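Long-range contacts in hypothetical protein aq_1447 (Aquifex aeolicus, PDB 1YVU), which uses short single-stranded DNA guides to find complementary RNA targets and cleaves them as a metal-dependent endonuclease, with magnesium as its preferred cation: residues A[680-685]-A[702-706]; A[662-666]-A[675-680]; A[343-349]-A[481-487]. All blocks are in the same frame, centred on the assembly; numbering follows the deposited sequence.

Contact 1 (A[680-685]-A[702-706]); sequences HYSDKI and IMYWL. With CA (calcium ion), chain B.
Tyr681 and Trp705 lie alongside each other, pointing opposite ways, where the RNase H fold of the PIWI domain lays its carboxy-terminal residues against the start of helix 682-690. The pair 680-685 and 702-706 is a worked example of two segments that meet without a hydrogen bond between them.

The apolar contacts gather round Trp705. Its CB lies 3.5 Å from CD2 of Tyr681, while CD1 of the indole comes within 3.8 Å of Tyr681 CB, each ring passing the root of the other side chain. Ile685, one helical turn further on, crosses Trp705 at about a right angle and sets its CD1 methyl 3.8 Å from Trp705 CB. Its branches divide the work: CG1, anti to the carbonyl carbon (chi1 -63°), carries CD1 to the indole, and CG2 turns to OH of Tyr704, 3.8 Å away. At the other end Leu706 CD2 meets the edge of the His680 imidazole, 4.0 Å from ND1.

Around this group the neighbouring strand 515-522 adds aromatic and charged partners. Phe518 packs edge-to-face with Trp705, and Lys520 makes a cation-pi contact with the indole while its NZ is hydrogen-bonded to His680 O.

Backbone geometry presents these side chains. Residues 703-706 form a type I beta turn; Tyr681 is the N-cap of helix 682-690, its O accepting from Ile685 N. Asp683, in the first turn of this helix and probably catalytic, as in related nucleases, takes no part in the contact. Its OD1 forms a salt bridge with Lys687, and its OD2 binds the calcium ion at 2.5 Å, a ligand role shared with Asp502.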
loop_
_atom_site.group_PDB
_atom_site.type_symbol
_atom_site.label_atom_id
_atom_site.label_comp_id
_atom_site.label_asym_id
_atom_site.label_seq_id
_atom_site.Cartn_x
_atom_site.Cartn_y
_atom_site.Cartn_z
ATOM N N HIS A 680 -6.573 4.572 8.542
ATOM C CA HIS A 680 -7.584 4.301 7.530
ATOM C C HIS A 680 -7.889 5.573 6.793
ATOM O O HIS A 680 -8.154 6.614 7.400
ATOM C CB HIS A 680 -8.852 3.759 8.135
ATOM C CG HIS A 680 -9.947 3.584 7.130
ATOM N ND1 HIS A 680 -11.091 4.360 7.155
ATOM C CD2 HIS A 680 -10.086 2.732 6.100
ATOM C CE1 HIS A 680 -11.893 3.973 6.181
ATOM N NE2 HIS A 680 -11.313 2.989 5.525
ATOM N N TYR A 681 -7.765 5.459 5.474
ATOM C CA TYR A 681 -7.963 6.543 4.509
ATOM C C TYR A 681 -6.849 7.599 4.470
ATOM O O TYR A 681 -6.889 8.501 3.625
ATOM C CB TYR A 681 -9.326 7.221 4.705
ATOM C CG TYR A 681 -10.262 7.011 3.560
ATOM C CD1 TYR A 681 -10.544 5.707 3.077
ATOM C CD2 TYR A 681 -10.845 8.109 2.918
ATOM C CE1 TYR A 681 -11.381 5.508 1.969
ATOM C CE2 TYR A 681 -11.689 7.934 1.812
ATOM C CZ TYR A 681 -11.956 6.630 1.330
ATOM O OH TYR A 681 -12.770 6.465 0.211
ATOM N N SER A 682 -5.852 7.487 5.359
ATOM C CA SER A 682 -4.759 8.460 5.404
ATOM C C SER A 682 -3.944 8.592 4.119
ATOM O O SER A 682 -3.644 9.726 3.708
ATOM C CB SER A 682 -3.847 8.249 6.609
ATOM O OG SER A 682 -4.497 8.705 7.774
ATOM N N ASP A 683 -3.695 7.469 3.432
ATOM C CA ASP A 683 -2.925 7.515 2.192
ATOM C C ASP A 683 -3.742 8.006 1.000
ATOM O O ASP A 683 -3.175 8.559 0.058
ATOM C CB ASP A 683 -2.284 6.166 1.880
ATOM C CG ASP A 683 -1.084 6.280 0.935
ATOM O OD1 ASP A 683 -1.263 5.923 -0.250
ATOM O OD2 ASP A 683 0.013 6.709 1.369
ATOM N N LYS A 684 -5.060 7.810 1.044
ATOM C CA LYS A 684 -5.926 8.271 -0.047
ATOM C C LYS A 684 -6.212 9.766 -0.003
ATOM O O LYS A 684 -6.259 10.397 -1.051
ATOM C CB LYS A 684 -7.213 7.439 -0.149
ATOM C CG LYS A 684 -6.910 5.997 -0.618
ATOM C CD LYS A 684 -8.132 5.092 -0.864
ATOM C CE LYS A 684 -7.665 3.645 -1.179
ATOM N NZ LYS A 684 -8.751 2.785 -1.754
ATOM N N ILE A 685 -6.281 10.333 1.207
ATOM C CA ILE A 685 -6.529 11.770 1.445
ATOM C C ILE A 685 -5.301 12.664 1.088
ATOM O O ILE A 685 -5.459 13.711 0.470
ATOM C CB ILE A 685 -7.020 12.016 2.931
ATOM C CG1 ILE A 685 -8.351 11.316 3.174
ATOM C CG2 ILE A 685 -7.236 13.493 3.227
ATOM C CD1 ILE A 685 -8.741 11.272 4.617
ATOM N N ILE A 702 -13.788 16.156 12.964
ATOM C CA ILE A 702 -14.831 15.413 12.248
ATOM C C ILE A 702 -14.185 14.321 11.410
ATOM O O ILE A 702 -13.129 14.543 10.807
ATOM C CB ILE A 702 -15.606 16.401 11.288
ATOM C CG1 ILE A 702 -16.336 17.474 12.080
ATOM C CG2 ILE A 702 -16.634 15.713 10.467
ATOM C CD1 ILE A 702 -16.241 18.835 11.413
HETATM N N MSE A 703 -14.799 13.142 11.385
HETATM C CA MSE A 703 -14.267 12.078 10.545
HETATM C C MSE A 703 -15.026 12.161 9.203
HETATM O O MSE A 703 -15.831 11.273 8.869
HETATM C CB MSE A 703 -14.410 10.717 11.231
HETATM C CG MSE A 703 -13.593 10.568 12.514
HETATM SE SE MSE A 703 -13.537 8.771 13.354
HETATM C CE MSE A 703 -12.433 7.813 12.053
ATOM N N TYR A 704 -14.710 13.195 8.410
ATOM C CA TYR A 704 -15.414 13.450 7.137
ATOM C C TYR A 704 -15.225 12.474 5.955
ATOM O O TYR A 704 -15.992 12.516 4.960
ATOM C CB TYR A 704 -15.184 14.906 6.669
ATOM C CG TYR A 704 -13.795 15.188 6.172
ATOM C CD1 TYR A 704 -13.457 14.973 4.820
ATOM C CD2 TYR A 704 -12.785 15.613 7.058
ATOM C CE1 TYR A 704 -12.166 15.162 4.357
ATOM C CE2 TYR A 704 -11.463 15.814 6.596
ATOM C CZ TYR A 704 -11.172 15.580 5.241
ATOM O OH TYR A 704 -9.906 15.780 4.760
ATOM N N TRP A 705 -14.208 11.622 6.063
ATOM C CA TRP A 705 -13.869 10.670 5.010
ATOM C C TRP A 705 -14.704 9.382 4.954
ATOM O O TRP A 705 -14.880 8.773 3.891
ATOM C CB TRP A 705 -12.380 10.357 5.116
ATOM C CG TRP A 705 -11.882 10.055 6.527
ATOM C CD1 TRP A 705 -11.836 8.828 7.129
ATOM C CD2 TRP A 705 -11.413 10.991 7.506
ATOM N NE1 TRP A 705 -11.378 8.940 8.415
ATOM C CE2 TRP A 705 -11.108 10.255 8.682
ATOM C CE3 TRP A 705 -11.225 12.390 7.515
ATOM C CZ2 TRP A 705 -10.620 10.857 9.869
ATOM C CZ3 TRP A 705 -10.730 13.015 8.719
ATOM C CH2 TRP A 705 -10.445 12.232 9.880
ATOM N N LEU A 706 -15.294 9.037 6.092
ATOM C CA LEU A 706 -16.074 7.814 6.234
ATOM C C LEU A 706 -17.256 7.601 5.299
ATOM O O LEU A 706 -17.718 6.464 5.117
ATOM C CB LEU A 706 -16.500 7.627 7.695
ATOM C CG LEU A 706 -15.323 7.472 8.658
ATOM C CD1 LEU A 706 -15.844 7.326 10.063
ATOM C CD2 LEU A 706 -14.447 6.269 8.277
HETATM CA CA CA B . 2.500 7.140 1.439
#

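Contact 2 (A[662-666]-A[675-680]); sequences LTLMN and LPATVH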
loop_
_atom_site.group_PDB
_atom_site.type_symbol
_atom_site.label_atom_id
_atom_site.label_comp_id
_atom_site.label_asym_id
_atom_site.label_seq_id
_atom_site.Cartn_x
_atom_site.Cartn_y
_atom_site.Cartn_z
ATOM N N LEU A 662 -8.935 -0.283 17.401
ATOM C CA LEU A 662 -9.137 0.951 16.641
ATOM C C LEU A 662 -9.749 0.754 15.283
ATOM O O LEU A 662 -10.083 1.735 14.644
ATOM C CB LEU A 662 -7.819 1.723 16.474
ATOM C CG LEU A 662 -7.229 2.443 17.694
ATOM C CD1 LEU A 662 -5.840 2.940 17.403
ATOM C CD2 LEU A 662 -8.101 3.576 18.174
ATOM N N THR A 663 -9.889 -0.494 14.826
ATOM C CA THR A 663 -10.508 -0.746 13.512
ATOM C C THR A 663 -11.978 -0.420 13.655
ATOM O O THR A 663 -12.630 0.011 12.728
ATOM C CB THR A 663 -10.449 -2.198 13.127
ATOM O OG1 THR A 663 -10.933 -2.985 14.227
ATOM C CG2 THR A 663 -9.050 -2.600 12.757
ATOM N N LEU A 664 -12.454 -0.612 14.879
ATOM C CA LEU A 664 -13.837 -0.375 15.280
ATOM C C LEU A 664 -14.179 1.100 15.407
ATOM O O LEU A 664 -15.337 1.462 15.615
ATOM C CB LEU A 664 -14.132 -1.083 16.608
ATOM C CG LEU A 664 -13.630 -2.508 16.843
ATOM C CD1 LEU A 664 -14.271 -2.996 18.104
ATOM C CD2 LEU A 664 -13.912 -3.447 15.676
HETATM N N MSE A 665 -13.168 1.947 15.295
HETATM C CA MSE A 665 -13.390 3.374 15.349
HETATM C C MSE A 665 -13.648 3.917 13.974
HETATM O O MSE A 665 -13.664 5.122 13.766
HETATM C CB MSE A 665 -12.238 4.100 16.042
HETATM C CG MSE A 665 -12.222 3.872 17.530
HETATM SE SE MSE A 665 -14.018 3.812 18.267
HETATM C CE MSE A 665 -14.149 5.595 18.796
ATOM N N ASN A 666 -13.877 3.005 13.036
ATOM C CA ASN A 666 -14.176 3.347 11.650
ATOM C C ASN A 666 -15.670 3.272 11.377
ATOM O O ASN A 666 -16.117 3.507 10.261
ATOM C CB ASN A 666 -13.403 2.438 10.726
ATOM C CG ASN A 666 -11.965 2.790 10.683
ATOM O OD1 ASN A 666 -11.626 3.945 10.424
ATOM N ND2 ASN A 666 -11.089 1.815 10.954
ATOM N N LEU A 675 -7.905 -1.353 8.000
ATOM C CA LEU A 675 -7.018 -0.460 8.727
ATOM C C LEU A 675 -7.526 0.217 10.014
ATOM O O LEU A 675 -8.731 0.479 10.147
ATOM C CB LEU A 675 -6.474 0.593 7.744
ATOM C CG LEU A 675 -5.508 0.182 6.617
ATOM C CD1 LEU A 675 -5.010 1.414 5.877
ATOM C CD2 LEU A 675 -4.310 -0.577 7.185
ATOM N N PRO A 676 -6.620 0.456 11.013
ATOM C CA PRO A 676 -6.988 1.114 12.276
ATOM C C PRO A 676 -7.421 2.509 11.900
ATOM O O PRO A 676 -6.884 3.068 10.942
ATOM C CB PRO A 676 -5.658 1.232 13.000
ATOM C CG PRO A 676 -4.896 0.152 12.472
ATOM C CD PRO A 676 -5.207 0.039 11.066
ATOM N N ALA A 677 -8.343 3.088 12.661
ATOM C CA ALA A 677 -8.827 4.439 12.373
ATOM C C ALA A 677 -7.738 5.494 12.230
ATOM O O ALA A 677 -7.887 6.440 11.442
ATOM C CB ALA A 677 -9.855 4.877 13.390
ATOM N N THR A 678 -6.613 5.249 12.899
ATOM C CA THR A 678 -5.443 6.145 12.864
ATOM C C THR A 678 -4.783 6.289 11.475
ATOM O O THR A 678 -4.155 7.326 11.170
ATOM C CB THR A 678 -4.392 5.731 13.919
ATOM O OG1 THR A 678 -4.110 4.329 13.808
ATOM C CG2 THR A 678 -4.913 5.998 15.289
ATOM N N VAL A 679 -4.917 5.239 10.650
ATOM C CA VAL A 679 -4.363 5.258 9.296
ATOM C C VAL A 679 -5.359 4.979 8.193
ATOM O O VAL A 679 -5.047 5.186 7.031
ATOM C CB VAL A 679 -3.111 4.363 9.109
ATOM C CG1 VAL A 679 -1.938 4.973 9.841
ATOM C CG2 VAL A 679 -3.390 2.943 9.540
ATOM N N HIS A 680 -6.573 4.572 8.542
ATOM C CA HIS A 680 -7.584 4.301 7.530
ATOM C C HIS A 680 -7.889 5.573 6.793
ATOM O O HIS A 680 -8.154 6.614 7.400
ATOM C CB HIS A 680 -8.852 3.759 8.135
ATOM C CG HIS A 680 -9.947 3.584 7.130
ATOM N ND1 HIS A 680 -11.091 4.360 7.155
ATOM C CD2 HIS A 680 -10.086 2.732 6.100
ATOM C CE1 HIS A 680 -11.893 3.973 6.181
ATOM N NE2 HIS A 680 -11.313 2.989 5.525
#
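Leu662 O receives the backbone N-H of Ala677 at 3.0 Å, the straighter of the two hydrogen bonds between 662-666 and 675-680 (159° at the hydrogen). The donor stands above the carbonyl plane, and Met665 N reaches the same oxygen from the opposite face, so one carbonyl both closes its own turn and holds the incoming loop. This is a compact example of a loop that doubles back on itself between helices 652-661 and 682-690 of the PIWI domain.

The tight side is built on Ala677. Its CB rests 3.6 Å from CB of Met665, present as selenomethionine, and its CA is 3.4 Å from OD1 of Asn666. Leu662 and Thr678 add an apolar touch, CD1 to CG2 at 3.8 Å, crossing at about a right angle; Thr678 OG1 is engaged by His569. Asn666, with CG anti to its carbonyl carbon (chi1 -74°), swings its amide in between the two segments. There ND2 donates to Thr663 O at 3.0 Å and, through a weak bent bond of 2.8 Å, to Leu675 O. Asn666 OD1 is also 3.3 Å from ND1 of His680, whose ring plane is turned 63° from the amide. A leucine here would remove both donations and would probably leave the carbonyls of Leu675 and Thr663 without this amide partner.

Contacts are sparser at the partly exposed Leu675, which joins chiefly through its carbonyl, its CB pointing away.

The whole return links the end of helix 652-661 to the approach of helix 682-690, with Leu662 and Thr678 on Phe498 of strand 497-505, Ala677 on Phe522 of strand 515-522, and Pro676 on Ile598 of strand 592-599.

Contact 3 (A[343-349]-A[481-487]); sequences CRPFVKK and TGNIPYK
Phe346 and Ile484 meet where two irregular, oppositely running loops join the Mid domain (343-349) to the PIWI domain with its RNase H fold (481-487). Phe346 N donates to Ile484 O at 2.9 Å, the one hydrogen bond between the two backbones. Nearby, Phe346 O takes a CA-H...O contact from Asn483 CA, and Pro345 CB lies against the Asn483 carbonyl.

The Phe346 side chain shows how an aromatic can be lined along its length. CB starts 3.9 Å from Ile484 CG1. CG stands anti to the carbonyl carbon (chi1 -68°), which brings the ring alongside Tyr486 and Lys487. CD1 then comes 3.5 Å from Ile484 O, which lies at the ring edge and in its plane, and also touches Ile484 CG1 and CD1. CE1 meets Tyr486 CA and Lys487 CG. At the tip, Phe346 CZ lies 3.8 Å from Lys487 CE, with Lys487 CD also near; the extended lysine crosses the phenyl at about a right angle. Its methylenes meet the ring, while NZ goes on to a salt bridge with Glu527.

At the other end the polar work falls to Asn483, the centre of an inverse gamma turn that begins at Gly482. Gly482 O sits beside CB of Lys348, and Lys349 sends its NZ to a salt bridge with Asp418. The Asn483 amide is held on both sides: ND2 donates to Thr481 OG1, nearly in the amide plane, which fixes the rotation of the group. OD1 is thereby turned to the Mid loop and accepts two backbone donors, Lys348 N at 2.8 Å, tilted from the carbonyl plane, and Lys349 N at 2.9 Å, on a lone pair and almost straight at 176°.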
loop_
_atom_site.group_PDB
_atom_site.type_symbol
_atom_site.label_atom_id
_atom_site.label_comp_id
_atom_site.label_asym_id
_atom_site.label_seq_id
_atom_site.Cartn_x
_atom_site.Cartn_y
_atom_site.Cartn_z
ATOM N N CYS A 343 -28.976 2.860 20.961
ATOM C CA CYS A 343 -27.881 3.772 21.328
ATOM C C CYS A 343 -28.107 5.292 21.210
ATOM O O CYS A 343 -28.660 5.790 20.226
ATOM C CB CYS A 343 -26.600 3.413 20.569
ATOM S SG CYS A 343 -26.554 4.082 18.900
ATOM N N ARG A 344 -27.621 6.013 22.220
ATOM C CA ARG A 344 -27.689 7.472 22.285
ATOM C C ARG A 344 -26.262 7.958 21.919
ATOM O O ARG A 344 -25.309 7.648 22.629
ATOM C CB ARG A 344 -28.084 7.890 23.712
ATOM C CG ARG A 344 -28.132 9.378 24.061
ATOM C CD ARG A 344 -28.297 9.422 25.568
ATOM N NE ARG A 344 -28.264 10.742 26.197
ATOM C CZ ARG A 344 -28.062 10.953 27.504
ATOM N NH1 ARG A 344 -27.859 9.939 28.338
ATOM N NH2 ARG A 344 -28.118 12.183 27.995
ATOM N N PRO A 345 -26.100 8.682 20.791
ATOM C CA PRO A 345 -24.782 9.188 20.348
ATOM C C PRO A 345 -24.131 10.272 21.237
ATOM O O PRO A 345 -24.718 10.740 22.200
ATOM C CB PRO A 345 -25.096 9.755 18.961
ATOM C CG PRO A 345 -26.307 8.994 18.547
ATOM C CD PRO A 345 -27.121 8.974 19.771
ATOM N N PHE A 346 -22.893 10.639 20.925
ATOM C CA PHE A 346 -22.208 11.693 21.652
ATOM C C PHE A 346 -22.354 12.882 20.738
ATOM O O PHE A 346 -21.590 13.050 19.799
ATOM C CB PHE A 346 -20.731 11.362 21.848
ATOM C CG PHE A 346 -20.489 10.223 22.775
ATOM C CD1 PHE A 346 -20.473 8.912 22.292
ATOM C CD2 PHE A 346 -20.266 10.455 24.145
ATOM C CE1 PHE A 346 -20.235 7.841 23.163
ATOM C CE2 PHE A 346 -20.027 9.403 25.031
ATOM C CZ PHE A 346 -20.010 8.090 24.546
ATOM N N VAL A 347 -23.366 13.687 21.003
ATOM C CA VAL A 347 -23.667 14.858 20.184
ATOM C C VAL A 347 -22.663 16.023 20.113
ATOM O O VAL A 347 -22.294 16.608 21.127
ATOM C CB VAL A 347 -25.088 15.389 20.511
ATOM C CG1 VAL A 347 -26.121 14.351 20.096
ATOM C CG2 VAL A 347 -25.226 15.705 22.017
ATOM N N LYS A 348 -22.202 16.316 18.901
ATOM C CA LYS A 348 -21.276 17.415 18.668
ATOM C C LYS A 348 -22.037 18.569 18.020
ATOM O O LYS A 348 -21.679 19.737 18.208
ATOM C CB LYS A 348 -20.105 16.981 17.789
ATOM C CG LYS A 348 -18.983 18.030 17.675
ATOM C CD LYS A 348 -17.744 17.498 16.963
ATOM C CE LYS A 348 -16.983 16.499 17.819
ATOM N NZ LYS A 348 -15.749 16.038 17.144
ATOM N N LYS A 349 -23.072 18.236 17.247
ATOM C CA LYS A 349 -23.908 19.237 16.590
ATOM C C LYS A 349 -25.360 18.747 16.578
ATOM O O LYS A 349 -25.733 17.888 15.774
ATOM C CB LYS A 349 -23.390 19.557 15.178
ATOM C CG LYS A 349 -23.780 20.961 14.729
ATOM C CD LYS A 349 -23.252 21.331 13.369
ATOM C CE LYS A 349 -23.807 22.684 12.959
ATOM N NZ LYS A 349 -23.231 23.170 11.662
ATOM N N THR A 481 -20.421 13.277 11.255
ATOM C CA THR A 481 -20.824 14.590 11.764
ATOM C C THR A 481 -20.388 14.857 13.189
ATOM O O THR A 481 -20.829 15.835 13.812
ATOM C CB THR A 481 -22.344 14.735 11.646
ATOM O OG1 THR A 481 -22.983 13.676 12.381
ATOM C CG2 THR A 481 -22.765 14.677 10.178
ATOM N N GLY A 482 -19.531 13.962 13.686
ATOM C CA GLY A 482 -18.997 14.039 15.040
ATOM C C GLY A 482 -19.928 13.508 16.118
ATOM O O GLY A 482 -19.532 13.376 17.275
ATOM N N ASN A 483 -21.159 13.182 15.727
ATOM C CA ASN A 483 -22.173 12.657 16.629
ATOM C C ASN A 483 -22.023 11.136 16.654
ATOM O O ASN A 483 -22.950 10.387 16.355
ATOM C CB ASN A 483 -23.557 13.102 16.149
ATOM C CG ASN A 483 -23.619 14.608 15.819
ATOM O OD1 ASN A 483 -23.679 15.441 16.710
ATOM N ND2 ASN A 483 -23.587 14.943 14.544
ATOM N N ILE A 484 -20.815 10.704 17.028
ATOM C CA ILE A 484 -20.415 9.302 17.096
ATOM C C ILE A 484 -21.372 8.398 17.903
ATOM O O ILE A 484 -21.742 8.715 19.039
ATOM C CB ILE A 484 -18.928 9.153 17.557
ATOM C CG1 ILE A 484 -18.701 9.753 18.947
ATOM C CG2 ILE A 484 -17.989 9.798 16.517
ATOM C CD1 ILE A 484 -17.540 9.121 19.697
ATOM N N PRO A 485 -21.799 7.268 17.310
ATOM C CA PRO A 485 -22.719 6.335 17.977
ATOM C C PRO A 485 -22.241 5.695 19.269
ATOM O O PRO A 485 -23.020 5.467 20.210
ATOM C CB PRO A 485 -22.977 5.282 16.898
ATOM C CG PRO A 485 -21.746 5.351 16.042
ATOM C CD PRO A 485 -21.464 6.791 15.956
ATOM N N TYR A 486 -20.946 5.442 19.300
ATOM C CA TYR A 486 -20.313 4.798 20.421
ATOM C C TYR A 486 -18.826 5.088 20.410
ATOM O O TYR A 486 -18.300 5.636 19.426
ATOM C CB TYR A 486 -20.550 3.272 20.333
ATOM C CG TYR A 486 -20.194 2.638 18.992
ATOM C CD1 TYR A 486 -18.870 2.298 18.677
ATOM C CD2 TYR A 486 -21.158 2.428 18.016
ATOM C CE1 TYR A 486 -18.515 1.772 17.426
ATOM C CE2 TYR A 486 -20.817 1.902 16.738
ATOM C CZ TYR A 486 -19.495 1.586 16.454
ATOM O OH TYR A 486 -19.123 1.137 15.208
ATOM N N LYS A 487 -18.153 4.663 21.476
ATOM C CA LYS A 487 -16.699 4.779 21.619
ATOM C C LYS A 487 -16.310 3.604 22.469
ATOM O O LYS A 487 -17.146 3.073 23.197
ATOM C CB LYS A 487 -16.239 6.098 22.265
ATOM C CG LYS A 487 -16.599 6.309 23.733
ATOM C CD LYS A 487 -16.133 7.667 24.220
ATOM C CE LYS A 487 -16.408 7.824 25.699
ATOM N NZ LYS A 487 -15.737 9.037 26.221
#

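In the fold
Contacts 1 and 2 are neighbours, their centres about 10 Å apart, and share His680. They also touch directly: CE of Met703 packs 3.4 Å from Met665 O, so the chain terminus rests on the turn of contact 2. Contact 2 in turn meets contact 3, about 17 Å away between centres, through Met665 CE and Lys487 CA at 3.9 Å. Contacts 1 and 3 do not touch; their nearest atoms are about 5 Å apart. Contact 1 reaches the metal through Asp683, and in contact 2 the side chain of Leu675 lies about 10 Å from the calcium ion. Contact 3, away from the annotated sites, joins Mid to PIWI.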